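Local coordinates for DNA protection during starvation protein (Mycobacterium smegmatis, PDB 2YW6) that probably protects DNA from oxidative damage by oxidising ferrous iron with hydrogen peroxide and storing the ferric mineral inside a hollow shell of twelve identical subunits, at residues B[118-126]-B[138-146]. Residues are numbered along the deposited sequence; the frame is centred on the assembly and turned at random.
Sequences EDTRKSIEK and LIAHAGELE
The last two helices of the ferritin-like four-helix bundle, 102-127 and 132-155, form an antiparallel hairpin, and in it Ile124 and Thr120 pack against Leu138, Ile139 and Ala142. The segment axes approach to 9.8 Å. Branched Ile124 fills the interface: its CG1 lies 3.6 Å from Leu138 CB, the two side chains running alongside each other head to tail, while CD1 rests 3.7 Å from Ile139 CA. The short methyl of Ala142 gives a shallow site on which Ile124 CD1 and Thr120 CG2 both rest. Thr120 suits this apolar layer because chi1 of -57° turns OG1 back beside its own backbone N, where it bonds to Val116 O, and sends CG2 across to Ala142. Leu138 CD1 rests against CB of Ser123, the small residue on that side.

At the edge of the core, facing a second subunit, the Arg121 chain bends to bring its guanidinium to the extended Glu146. Arg71 of the second subunit also pairs with Glu146 OE1, so one buried carboxylate is shared by two arginines and probably stays ionised. In the salt bridge within the hairpin, Glu146 OE2 comes in obliquely, 2.9 Å from Arg121 NH2.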
ATOM      1  N   GLU B 118     -26.851 -26.283  -8.783  1.00 41.10           N
ATOM      2  CA  GLU B 118     -28.095 -26.969  -8.459  1.00 43.04           C
ATOM      3  C   GLU B 118     -28.062 -27.454  -7.006  1.00 40.56           C
ATOM      4  O   GLU B 118     -29.037 -27.289  -6.260  1.00 36.10           O
ATOM      5  CB  GLU B 118     -28.327 -28.157  -9.384  1.00 54.02           C
ATOM      6  CG  GLU B 118     -29.692 -28.783  -9.178  1.00 77.27           C
ATOM      7  CD  GLU B 118     -29.914 -30.002 -10.038  1.00 87.65           C
ATOM      8  OE1 GLU B 118     -31.035 -30.552 -10.011  1.00 91.03           O
ATOM      9  OE2 GLU B 118     -28.968 -30.412 -10.739  1.00 91.76           O
ATOM     10  N   ASP B 119     -26.942 -28.045  -6.601  1.00 36.22           N
ATOM     11  CA  ASP B 119     -26.805 -28.526  -5.233  1.00 34.16           C
ATOM     12  C   ASP B 119     -26.875 -27.390  -4.222  1.00 32.85           C
ATOM     13  O   ASP B 119     -27.393 -27.563  -3.113  1.00 34.34           O
ATOM     14  CB  ASP B 119     -25.479 -29.261  -5.053  1.00 35.07           C
ATOM     15  CG  ASP B 119     -25.502 -30.654  -5.649  1.00 39.84           C
ATOM     16  OD1 ASP B 119     -24.450 -31.344  -5.612  1.00 39.45           O
ATOM     17  OD2 ASP B 119     -26.580 -31.055  -6.148  1.00 41.32           O
ATOM     18  N   THR B 120     -26.344 -26.229  -4.592  1.00 32.53           N
ATOM     19  CA  THR B 120     -26.360 -25.093  -3.682  1.00 32.74           C
ATOM     20  C   THR B 120     -27.774 -24.540  -3.529  1.00 35.10           C
ATOM     21  O   THR B 120     -28.178 -24.140  -2.434  1.00 32.23           O
ATOM     22  CB  THR B 120     -25.399 -23.989  -4.160  1.00 31.82           C
ATOM     23  OG1 THR B 120     -24.078 -24.543  -4.286  1.00 28.10           O
ATOM     24  CG2 THR B 120     -25.363 -22.829  -3.157  1.00 27.33           C
ATOM     25  N   ARG B 121     -28.528 -24.526  -4.621  1.00 40.45           N
ATOM     26  CA  ARG B 121     -29.902 -24.043  -4.575  1.00 45.09           C
ATOM     27  C   ARG B 121     -30.748 -24.882  -3.612  1.00 47.73           C
ATOM     28  O   ARG B 121     -31.485 -24.334  -2.789  1.00 41.92           O
ATOM     29  CB  ARG B 121     -30.518 -24.077  -5.968  1.00 51.33           C
ATOM     30  CG  ARG B 121     -29.921 -23.074  -6.923  1.00 65.54           C
ATOM     31  CD  ARG B 121     -30.332 -21.664  -6.561  1.00 72.42           C
ATOM     32  NE  ARG B 121     -29.946 -20.722  -7.603  1.00 74.92           N
ATOM     33  CZ  ARG B 121     -30.471 -19.513  -7.725  1.00 75.27           C
ATOM     34  NH1 ARG B 121     -31.393 -19.127  -6.861  1.00 75.92           N
ATOM     35  NH2 ARG B 121     -30.091 -18.703  -8.701  1.00 74.81           N
ATOM     36  N   LYS B 122     -30.630 -26.206  -3.709  1.00 52.03           N
ATOM     37  CA  LYS B 122     -31.387 -27.110  -2.838  1.00 53.62           C
ATOM     38  C   LYS B 122     -31.116 -26.799  -1.364  1.00 52.89           C
ATOM     39  O   LYS B 122     -32.044 -26.596  -0.585  1.00 52.42           O
ATOM     40  CB  LYS B 122     -31.007 -28.569  -3.103  1.00 55.37           C
ATOM     41  CG  LYS B 122     -31.221 -29.062  -4.525  1.00 64.89           C
ATOM     42  CD  LYS B 122     -30.741 -30.509  -4.650  1.00 69.68           C
ATOM     43  CE  LYS B 122     -30.773 -31.020  -6.090  1.00 70.98           C
ATOM     44  NZ  LYS B 122     -30.145 -32.369  -6.221  1.00 70.17           N
ATOM     45  N   SER B 123     -29.836 -26.762  -1.001  1.00 50.45           N
ATOM     46  CA  SER B 123     -29.427 -26.477   0.370  1.00 44.07           C
ATOM     47  C   SER B 123     -29.972 -25.158   0.860  1.00 38.64           C
ATOM     48  O   SER B 123     -30.448 -25.072   2.008  1.00 37.70           O
ATOM     49  CB  SER B 123     -27.895 -26.498   0.488  1.00 40.36           C
ATOM     50  OG  SER B 123     -27.359 -27.770   0.199  1.00 37.31           O
ATOM     51  N   ILE B 124     -29.911 -24.122   0.027  1.00 33.89           N
ATOM     52  CA  ILE B 124     -30.444 -22.830   0.418  1.00 35.36           C
ATOM     53  C   ILE B 124     -31.926 -23.008   0.736  1.00 35.02           C
ATOM     54  O   ILE B 124     -32.433 -22.484   1.735  1.00 33.16           O
ATOM     55  CB  ILE B 124     -30.231 -21.776  -0.705  1.00 33.47           C
ATOM     56  CG1 ILE B 124     -28.798 -21.264  -0.687  1.00 32.56           C
ATOM     57  CG2 ILE B 124     -31.295 -20.671  -0.593  1.00 31.56           C
ATOM     58  CD1 ILE B 124     -28.302 -20.592  -1.959  1.00 27.78           C
ATOM     59  N   GLU B 125     -32.604 -23.762  -0.122  1.00 32.38           N
ATOM     60  CA  GLU B 125     -34.001 -24.110   0.020  1.00 33.19           C
ATOM     61  C   GLU B 125     -34.241 -24.917   1.324  1.00 36.11           C
ATOM     62  O   GLU B 125     -35.170 -24.642   2.060  1.00 32.44           O
ATOM     63  CB  GLU B 125     -34.429 -24.910  -1.230  1.00 32.97           C
ATOM     64  CG  GLU B 125     -35.909 -25.215  -1.380  1.00 30.59           C
ATOM     65  CD  GLU B 125     -36.196 -25.994  -2.715  1.00 35.66           C
ATOM     66  OE1 GLU B 125     -35.320 -26.821  -3.124  1.00 36.75           O
ATOM     67  OE2 GLU B 125     -37.269 -25.783  -3.352  1.00 36.33           O
ATOM     68  N   LYS B 126     -33.364 -25.870   1.621  1.00 39.74           N
ATOM     69  CA  LYS B 126     -33.470 -26.727   2.800  1.00 43.44           C
ATOM     70  C   LYS B 126     -33.110 -26.012   4.105  1.00 43.33           C
ATOM     71  O   LYS B 126     -33.581 -26.410   5.172  1.00 42.66           O
ATOM     72  CB  LYS B 126     -32.580 -27.951   2.624  1.00 47.08           C
ATOM     73  CG  LYS B 126     -33.326 -29.247   2.670  1.00 58.64           C
ATOM     74  CD  LYS B 126     -32.880 -30.258   1.615  1.00 63.88           C
ATOM     75  CE  LYS B 126     -34.030 -31.229   1.281  1.00 67.36           C
ATOM     76  NZ  LYS B 126     -35.152 -31.249   2.283  1.00 66.47           N
ATOM     77  N   LEU B 138     -24.686 -19.545   2.200  1.00 29.42           N
ATOM     78  CA  LEU B 138     -24.789 -20.209   0.909  1.00 28.62           C
ATOM     79  C   LEU B 138     -25.334 -19.274  -0.196  1.00 27.79           C
ATOM     80  O   LEU B 138     -24.915 -19.364  -1.361  1.00 25.61           O
ATOM     81  CB  LEU B 138     -25.639 -21.483   1.028  1.00 26.78           C
ATOM     82  CG  LEU B 138     -25.089 -22.619   1.922  1.00 24.94           C
ATOM     83  CD1 LEU B 138     -25.819 -23.922   1.562  1.00 25.60           C
ATOM     84  CD2 LEU B 138     -23.594 -22.815   1.738  1.00 20.90           C
ATOM     85  N   ILE B 139     -26.258 -18.380   0.165  1.00 32.18           N
ATOM     86  CA  ILE B 139     -26.810 -17.447  -0.809  1.00 35.76           C
ATOM     87  C   ILE B 139     -25.715 -16.520  -1.340  1.00 34.45           C
ATOM     88  O   ILE B 139     -25.747 -16.120  -2.500  1.00 39.97           O
ATOM     89  CB  ILE B 139     -27.940 -16.577  -0.200  1.00 32.94           C
ATOM     90  CG1 ILE B 139     -29.111 -17.475   0.225  1.00 30.36           C
ATOM     91  CG2 ILE B 139     -28.381 -15.512  -1.208  1.00 27.57           C
ATOM     92  CD1 ILE B 139     -30.281 -16.741   0.839  1.00 23.56           C
ATOM     93  N   ALA B 140     -24.746 -16.182  -0.493  1.00 35.19           N
ATOM     94  CA  ALA B 140     -23.660 -15.298  -0.914  1.00 36.81           C
ATOM     95  C   ALA B 140     -22.735 -16.005  -1.891  1.00 36.89           C
ATOM     96  O   ALA B 140     -22.230 -15.403  -2.837  1.00 36.19           O
ATOM     97  CB  ALA B 140     -22.867 -14.805   0.294  1.00 35.61           C
ATOM     98  N   HIS B 141     -22.519 -17.290  -1.651  1.00 34.19           N
ATOM     99  CA  HIS B 141     -21.658 -18.111  -2.494  1.00 32.78           C
ATOM    100  C   HIS B 141     -22.261 -18.364  -3.871  1.00 32.07           C
ATOM    101  O   HIS B 141     -21.543 -18.398  -4.888  1.00 31.44           O
ATOM    102  CB  HIS B 141     -21.420 -19.461  -1.823  1.00 31.30           C
ATOM    103  CG  HIS B 141     -20.644 -19.380  -0.553  1.00 29.92           C
ATOM    104  ND1 HIS B 141     -20.303 -20.495   0.179  1.00 31.18           N
ATOM    105  CD2 HIS B 141     -20.088 -18.328   0.093  1.00 30.96           C
ATOM    106  CE1 HIS B 141     -19.568 -20.137   1.215  1.00 30.42           C
ATOM    107  NE2 HIS B 141     -19.422 -18.824   1.183  1.00 31.53           N
ATOM    108  N   ALA B 142     -23.577 -18.566  -3.884  1.00 32.14           N
ATOM    109  CA  ALA B 142     -24.311 -18.846  -5.100  1.00 30.83           C
ATOM    110  C   ALA B 142     -24.148 -17.726  -6.111  1.00 31.91           C
ATOM    111  O   ALA B 142     -24.091 -17.978  -7.313  1.00 34.23           O
ATOM    112  CB  ALA B 142     -25.777 -19.058  -4.771  1.00 28.45           C
ATOM    113  N   GLY B 143     -24.069 -16.489  -5.626  1.00 35.19           N
ATOM    114  CA  GLY B 143     -23.896 -15.354  -6.519  1.00 37.17           C
ATOM    115  C   GLY B 143     -22.628 -15.462  -7.352  1.00 38.22           C
ATOM    116  O   GLY B 143     -22.652 -15.271  -8.573  1.00 38.55           O
ATOM    117  N   GLU B 144     -21.514 -15.775  -6.695  1.00 37.72           N
ATOM    118  CA  GLU B 144     -20.237 -15.910  -7.383  1.00 36.99           C
ATOM    119  C   GLU B 144     -20.169 -17.206  -8.181  1.00 36.03           C
ATOM    120  O   GLU B 144     -19.701 -17.204  -9.315  1.00 35.24           O
ATOM    121  CB  GLU B 144     -19.094 -15.826  -6.376  1.00 38.59           C
ATOM    122  CG  GLU B 144     -18.996 -14.459  -5.722  1.00 39.56           C
ATOM    123  CD  GLU B 144     -18.607 -13.370  -6.713  1.00 40.27           C
ATOM    124  OE1 GLU B 144     -18.671 -12.176  -6.361  1.00 39.86           O
ATOM    125  OE2 GLU B 144     -18.227 -13.710  -7.848  1.00 41.55           O
ATOM    126  N   LEU B 145     -20.646 -18.309  -7.602  1.00 34.40           N
ATOM    127  CA  LEU B 145     -20.663 -19.590  -8.309  1.00 31.94           C
ATOM    128  C   LEU B 145     -21.394 -19.464  -9.636  1.00 32.72           C
ATOM    129  O   LEU B 145     -20.938 -19.974 -10.651  1.00 33.54           O
ATOM    130  CB  LEU B 145     -21.365 -20.665  -7.479  1.00 30.27           C
ATOM    131  CG  LEU B 145     -20.557 -21.512  -6.491  1.00 28.58           C
ATOM    132  CD1 LEU B 145     -19.094 -21.060  -6.481  1.00 26.38           C
ATOM    133  CD2 LEU B 145     -21.194 -21.416  -5.108  1.00 24.72           C
ATOM    134  N   GLU B 146     -22.535 -18.789  -9.625  1.00 35.13           N
ATOM    135  CA  GLU B 146     -23.317 -18.614 -10.843  1.00 36.87           C
ATOM    136  C   GLU B 146     -22.702 -17.623 -11.819  1.00 36.98           C
ATOM    137  O   GLU B 146     -22.755 -17.826 -13.031  1.00 37.31           O
ATOM    138  CB  GLU B 146     -24.734 -18.192 -10.483  1.00 37.12           C
ATOM    139  CG  GLU B 146     -25.585 -19.358 -10.050  1.00 40.77           C
ATOM    140  CD  GLU B 146     -26.858 -18.929  -9.375  1.00 41.13           C
ATOM    141  OE1 GLU B 146     -27.403 -17.873  -9.770  1.00 41.43           O
ATOM    142  OE2 GLU B 146     -27.313 -19.656  -8.464  1.00 39.46           O
TER